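PDB 5GKD: AlyGC from Glaciecola chathamensis, which probably cleaves the marine polysaccharide alginate by beta-elimination, as a lyase of polysaccharide lyase family 6. Local coordinates for residues K594-Y602 / Y625-P636. Sequence-based numbering, arbitrary orientation.
Sequences KETDDLGIY and YRGGTDESTFGP
Four groups grip one water between the loops: it donates to G600 O (2.8 Å) and to D630 OD2, and accepts from R626 NH1 and T633 OG1. R626 suits this place because its extended first half lays CD 3.5 Å from Y602 CD1, and the bend at chi3 (68°) turns the guanidinium so that NH1 also reaches D630 O, while NE bonds G664 O. G600 N donates to G627 O (2.9 Å); a CB on G600 would run into D630 CB and, at these backbone angles, the preceding carbonyl O, so glycine fits. Y602 points into the second loop, one ring face meeting G635 O and, in a CH-pi contact, P636 CD, both toward the rim. Its OH accepts from G635 N at 3.2 Å and also bonds E605. A phenylalanine here would probably keep the proline packing but leave G635 N without its acceptor and E605 without this partner. Tyrosine suits position 625 because its OH reaches D598 OD1 (2.5 Å), donating to the syn lone pair with ring and carboxylate nearly coplanar (17°); K655 of the second subunit lies weakly near both residues. Hydroxyls, a carboxylate, backbone groups and water thus join irregular loops near the calcium site, where D630 packs on the calcium ligand N180.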
ATOM      1  N   LYS A 594      -2.657  10.366  -2.124  1.00 20.94           N
ATOM      2  CA  LYS A 594      -1.707   9.264  -1.971  1.00 21.12           C
ATOM      3  C   LYS A 594      -0.840   9.011  -3.203  1.00 20.50           C
ATOM      4  O   LYS A 594       0.218   8.388  -3.077  1.00 22.99           O
ATOM      5  CB  LYS A 594      -2.445   7.976  -1.604  1.00 18.71           C
ATOM      6  CG  LYS A 594      -3.258   8.095  -0.335  1.00 18.31           C
ATOM      7  CD  LYS A 594      -2.407   8.729   0.773  1.00 21.52           C
ATOM      8  CE  LYS A 594      -3.177   8.957   2.063  1.00 23.30           C
ATOM      9  NZ  LYS A 594      -3.378   7.730   2.877  1.00 20.96           N
ATOM     10  N   GLU A 595      -1.245   9.452  -4.387  1.00 21.25           N
ATOM     11  CA  GLU A 595      -0.567   9.021  -5.608  1.00 18.37           C
ATOM     12  C   GLU A 595       0.461  10.063  -6.034  1.00 21.48           C
ATOM     13  O   GLU A 595       0.309  10.789  -7.017  1.00 25.09           O
ATOM     14  CB  GLU A 595      -1.586   8.749  -6.709  1.00 20.56           C
ATOM     15  CG  GLU A 595      -2.874   8.136  -6.202  1.00 19.71           C
ATOM     16  CD  GLU A 595      -2.657   6.836  -5.456  1.00 22.06           C
ATOM     17  OE1 GLU A 595      -1.715   6.108  -5.806  1.00 21.25           O
ATOM     18  OE2 GLU A 595      -3.434   6.534  -4.532  1.00 21.75           O
ATOM     19  N   THR A 596       1.549  10.100  -5.285  1.00 21.30           N
ATOM     20  CA  THR A 596       2.587  11.097  -5.483  1.00 22.33           C
ATOM     21  C   THR A 596       3.678  10.633  -6.440  1.00 23.70           C
ATOM     22  O   THR A 596       4.705  11.297  -6.554  1.00 25.26           O
ATOM     23  CB  THR A 596       3.203  11.484  -4.141  1.00 25.51           C
ATOM     24  OG1 THR A 596       3.570  10.293  -3.443  1.00 24.78           O
ATOM     25  CG2 THR A 596       2.198  12.242  -3.294  1.00 24.62           C
ATOM     26  N   ASP A 597       3.486   9.517  -7.128  1.00 24.66           N
ATOM     27  CA  ASP A 597       4.439   9.092  -8.139  1.00 24.57           C
ATOM     28  C   ASP A 597       4.163   9.704  -9.518  1.00 21.95           C
ATOM     29  O   ASP A 597       4.824   9.337 -10.487  1.00 21.64           O
ATOM     30  CB  ASP A 597       4.476   7.567  -8.212  1.00 23.71           C
ATOM     31  CG  ASP A 597       3.122   6.956  -8.436  1.00 24.75           C
ATOM     32  OD1 ASP A 597       2.092   7.649  -8.292  1.00 26.41           O
ATOM     33  OD2 ASP A 597       3.086   5.755  -8.752  1.00 30.11           O
ATOM     34  N   ASP A 598       3.211  10.627  -9.620  1.00 23.74           N
ATOM     35  CA  ASP A 598       3.050  11.501 -10.797  1.00 23.86           C
ATOM     36  C   ASP A 598       2.890  10.718 -12.105  1.00 25.41           C
ATOM     37  O   ASP A 598       3.438  11.096 -13.142  1.00 21.51           O
ATOM     38  CB  ASP A 598       4.211  12.499 -10.907  1.00 20.43           C
ATOM     39  CG  ASP A 598       4.189  13.542  -9.794  1.00 26.33           C
ATOM     40  OD1 ASP A 598       3.282  13.479  -8.947  1.00 22.49           O
ATOM     41  OD2 ASP A 598       5.062  14.436  -9.777  1.00 30.29           O
ATOM     42  N   LEU A 599       2.114   9.635 -12.066  1.00 22.20           N
ATOM     43  CA  LEU A 599       1.757   8.880 -13.258  1.00 22.62           C
ATOM     44  C   LEU A 599       0.351   9.211 -13.746  1.00 23.96           C
ATOM     45  O   LEU A 599      -0.240   8.426 -14.497  1.00 24.78           O
ATOM     46  CB  LEU A 599       1.872   7.379 -12.992  1.00 20.97           C
ATOM     47  CG  LEU A 599       3.217   6.914 -12.443  1.00 27.32           C
ATOM     48  CD1 LEU A 599       3.166   5.433 -12.127  1.00 27.31           C
ATOM     49  CD2 LEU A 599       4.318   7.198 -13.438  1.00 21.01           C
ATOM     50  N   GLY A 600      -0.209  10.337 -13.316  1.00 20.01           N
ATOM     51  CA  GLY A 600      -1.552  10.698 -13.727  1.00 19.43           C
ATOM     52  C   GLY A 600      -2.675  10.031 -12.961  1.00 20.75           C
ATOM     53  O   GLY A 600      -3.844  10.227 -13.322  1.00 20.25           O
ATOM     54  N   ILE A 601      -2.364   9.264 -11.894  1.00 19.36           N
ATOM     55  CA  ILE A 601      -3.348   8.536 -11.104  1.00 16.57           C
ATOM     56  C   ILE A 601      -3.890   9.450 -10.002  1.00 17.96           C
ATOM     57  O   ILE A 601      -3.170  10.296  -9.459  1.00 19.67           O
ATOM     58  CB  ILE A 601      -2.719   7.245 -10.527  1.00 16.04           C
ATOM     59  CG1 ILE A 601      -2.147   6.364 -11.648  1.00 17.33           C
ATOM     60  CG2 ILE A 601      -3.740   6.448  -9.767  1.00 15.74           C
ATOM     61  CD1 ILE A 601      -1.321   5.214 -11.154  1.00 18.28           C
ATOM     62  N   TYR A 602      -5.163   9.284  -9.647  1.00 15.88           N
ATOM     63  CA  TYR A 602      -5.743  10.089  -8.575  1.00 18.59           C
ATOM     64  C   TYR A 602      -6.785   9.261  -7.825  1.00 17.42           C
ATOM     65  O   TYR A 602      -7.069   8.116  -8.185  1.00 17.77           O
ATOM     66  CB  TYR A 602      -6.296  11.427  -9.113  1.00 13.65           C
ATOM     67  CG  TYR A 602      -7.327  11.380 -10.221  1.00 17.85           C
ATOM     68  CD1 TYR A 602      -6.957  11.167 -11.554  1.00 19.45           C
ATOM     69  CD2 TYR A 602      -8.672  11.626  -9.954  1.00 17.29           C
ATOM     70  CE1 TYR A 602      -7.906  11.188 -12.578  1.00 17.20           C
ATOM     71  CE2 TYR A 602      -9.626  11.636 -10.968  1.00 16.85           C
ATOM     72  CZ  TYR A 602      -9.237  11.418 -12.268  1.00 17.47           C
ATOM     73  OH  TYR A 602     -10.185  11.428 -13.248  1.00 17.09           O
ATOM     74  N   TYR A 625      -4.667  15.248  -4.965  1.00 20.17           N
ATOM     75  CA  TYR A 625      -3.444  15.324  -5.745  1.00 18.24           C
ATOM     76  C   TYR A 625      -3.558  14.459  -6.991  1.00 20.30           C
ATOM     77  O   TYR A 625      -3.945  13.294  -6.911  1.00 21.17           O
ATOM     78  CB  TYR A 625      -2.249  14.887  -4.876  1.00 18.90           C
ATOM     79  CG  TYR A 625      -0.905  14.998  -5.546  1.00 19.15           C
ATOM     80  CD1 TYR A 625      -0.431  13.993  -6.388  1.00 17.17           C
ATOM     81  CD2 TYR A 625      -0.090  16.086  -5.305  1.00 21.27           C
ATOM     82  CE1 TYR A 625       0.801  14.095  -6.994  1.00 20.26           C
ATOM     83  CE2 TYR A 625       1.139  16.199  -5.891  1.00 18.08           C
ATOM     84  CZ  TYR A 625       1.585  15.207  -6.738  1.00 21.46           C
ATOM     85  OH  TYR A 625       2.812  15.350  -7.316  1.00 18.95           O
ATOM     86  N   ARG A 626      -3.239  15.042  -8.136  1.00 18.70           N
ATOM     87  CA  ARG A 626      -3.092  14.304  -9.386  1.00 18.09           C
ATOM     88  C   ARG A 626      -1.846  14.857 -10.055  1.00 20.23           C
ATOM     89  O   ARG A 626      -1.855  15.991 -10.544  1.00 22.11           O
ATOM     90  CB  ARG A 626      -4.319  14.453 -10.300  1.00 20.50           C
ATOM     91  CG  ARG A 626      -4.186  13.716 -11.646  1.00 17.82           C
ATOM     92  CD  ARG A 626      -5.332  14.040 -12.620  1.00 17.46           C
ATOM     93  NE  ARG A 626      -5.312  15.426 -13.099  1.00 20.60           N
ATOM     94  CZ  ARG A 626      -4.860  15.803 -14.290  1.00 20.61           C
ATOM     95  NH1 ARG A 626      -4.410  14.896 -15.134  1.00 19.73           N
ATOM     96  NH2 ARG A 626      -4.858  17.085 -14.635  1.00 20.80           N
ATOM     97  N   GLY A 627      -0.780  14.077 -10.067  1.00 19.94           N
ATOM     98  CA  GLY A 627       0.496  14.553 -10.547  1.00 20.84           C
ATOM     99  C   GLY A 627       0.867  14.071 -11.938  1.00 23.70           C
ATOM    100  O   GLY A 627       0.364  13.065 -12.443  1.00 25.04           O
ATOM    101  N   GLY A 628       1.801  14.793 -12.534  1.00 21.76           N
ATOM    102  CA  GLY A 628       2.257  14.505 -13.866  1.00 22.78           C
ATOM    103  C   GLY A 628       1.567  15.366 -14.905  1.00 25.65           C
ATOM    104  O   GLY A 628       0.956  16.394 -14.622  1.00 25.08           O
ATOM    105  N   THR A 629       1.671  14.909 -16.143  1.00 26.23           N
ATOM    106  CA  THR A 629       1.292  15.696 -17.303  1.00 26.30           C
ATOM    107  C   THR A 629       0.272  14.958 -18.161  1.00 24.13           C
ATOM    108  O   THR A 629       0.172  15.215 -19.358  1.00 26.11           O
ATOM    109  CB  THR A 629       2.535  16.064 -18.114  1.00 26.61           C
ATOM    110  OG1 THR A 629       3.222  14.876 -18.492  1.00 29.74           O
ATOM    111  CG2 THR A 629       3.494  16.882 -17.278  1.00 33.79           C
ATOM    112  N   ASP A 630      -0.502  14.062 -17.566  1.00 20.67           N
ATOM    113  CA  ASP A 630      -1.515  13.342 -18.327  1.00 25.71           C
ATOM    114  C   ASP A 630      -2.709  14.232 -18.650  1.00 20.51           C
ATOM    115  O   ASP A 630      -3.170  15.023 -17.825  1.00 21.83           O
ATOM    116  CB  ASP A 630      -1.985  12.110 -17.561  1.00 22.68           C
ATOM    117  CG  ASP A 630      -3.085  11.370 -18.282  1.00 22.74           C
ATOM    118  OD1 ASP A 630      -2.762  10.701 -19.277  1.00 22.11           O
ATOM    119  OD2 ASP A 630      -4.266  11.452 -17.862  1.00 19.62           O
ATOM    120  N   GLU A 631      -3.224  14.077 -19.850  1.00 19.93           N
ATOM    121  CA  GLU A 631      -4.434  14.765 -20.272  1.00 23.10           C
ATOM    122  C   GLU A 631      -5.501  13.771 -20.714  1.00 21.92           C
ATOM    123  O   GLU A 631      -6.278  14.033 -21.629  1.00 22.47           O
ATOM    124  CB  GLU A 631      -4.128  15.767 -21.382  1.00 20.39           C
ATOM    125  CG  GLU A 631      -3.118  16.833 -20.984  1.00 21.44           C
ATOM    126  CD  GLU A 631      -2.715  17.721 -22.151  1.00 24.80           C
ATOM    127  OE1 GLU A 631      -1.755  17.357 -22.862  1.00 27.90           O
ATOM    128  OE2 GLU A 631      -3.365  18.774 -22.354  1.00 24.41           O
ATOM    129  N   SER A 632      -5.572  12.627 -20.047  1.00 20.01           N
ATOM    130  CA  SER A 632      -6.473  11.565 -20.449  1.00 21.00           C
ATOM    131  C   SER A 632      -7.724  11.451 -19.601  1.00 18.81           C
ATOM    132  O   SER A 632      -8.513  10.527 -19.832  1.00 24.42           O
ATOM    133  CB  SER A 632      -5.736  10.232 -20.428  1.00 18.88           C
ATOM    134  OG  SER A 632      -4.599  10.294 -21.247  1.00 20.00           O
ATOM    135  N   THR A 633      -7.927  12.341 -18.632  1.00 21.03           N
ATOM    136  CA  THR A 633      -8.989  12.201 -17.638  1.00 19.60           C
ATOM    137  C   THR A 633      -9.687  13.544 -17.440  1.00 22.43           C
ATOM    138  O   THR A 633      -9.276  14.569 -17.983  1.00 23.14           O
ATOM    139  CB  THR A 633      -8.431  11.682 -16.301  1.00 20.59           C
ATOM    140  OG1 THR A 633      -7.429  12.585 -15.824  1.00 20.77           O
ATOM    141  CG2 THR A 633      -7.802  10.314 -16.474  1.00 18.63           C
ATOM    142  N   PHE A 634     -10.745  13.541 -16.630  1.00 21.57           N
ATOM    143  CA  PHE A 634     -11.541  14.734 -16.411  1.00 21.28           C
ATOM    144  C   PHE A 634     -11.545  15.207 -14.968  1.00 21.05           C
ATOM    145  O   PHE A 634     -11.974  16.336 -14.709  1.00 21.53           O
ATOM    146  CB  PHE A 634     -12.993  14.496 -16.862  1.00 21.55           C
ATOM    147  CG  PHE A 634     -13.115  13.928 -18.242  1.00 22.57           C
ATOM    148  CD1 PHE A 634     -12.509  14.550 -19.318  1.00 21.48           C
ATOM    149  CD2 PHE A 634     -13.813  12.750 -18.463  1.00 24.66           C
ATOM    150  CE1 PHE A 634     -12.624  14.035 -20.593  1.00 21.42           C
ATOM    151  CE2 PHE A 634     -13.922  12.224 -19.745  1.00 27.19           C
ATOM    152  CZ  PHE A 634     -13.328  12.874 -20.812  1.00 22.89           C
ATOM    153  N   GLY A 635     -11.092  14.381 -14.033  1.00 19.38           N
ATOM    154  CA  GLY A 635     -11.139  14.696 -12.630  1.00 18.62           C
ATOM    155  C   GLY A 635      -9.763  14.861 -12.040  1.00 19.09           C
ATOM    156  O   GLY A 635      -8.763  14.701 -12.734  1.00 24.17           O
ATOM    157  N   PRO A 636      -9.689  15.202 -10.754  1.00 16.96           N
ATOM    158  CA  PRO A 636     -10.778  15.481  -9.816  1.00 17.58           C
ATOM    159  C   PRO A 636     -11.608  16.739 -10.090  1.00 21.26           C
ATOM    160  O   PRO A 636     -11.122  17.708 -10.645  1.00 20.38           O
ATOM    161  CB  PRO A 636     -10.050  15.634  -8.481  1.00 17.07           C
ATOM    162  CG  PRO A 636      -8.786  14.880  -8.650  1.00 18.47           C
ATOM    163  CD  PRO A 636      -8.387  15.133 -10.069  1.00 17.27           C
TER
HETATM  164  O   HOH W   1      -3.413  11.514  -4.962  1.00 18.38           O
HETATM  165  O   HOH W   2      -0.689  11.224  -9.399  1.00 19.07           O
HETATM  166  O   HOH W   3      -4.829  11.945 -15.247  1.00 18.99           O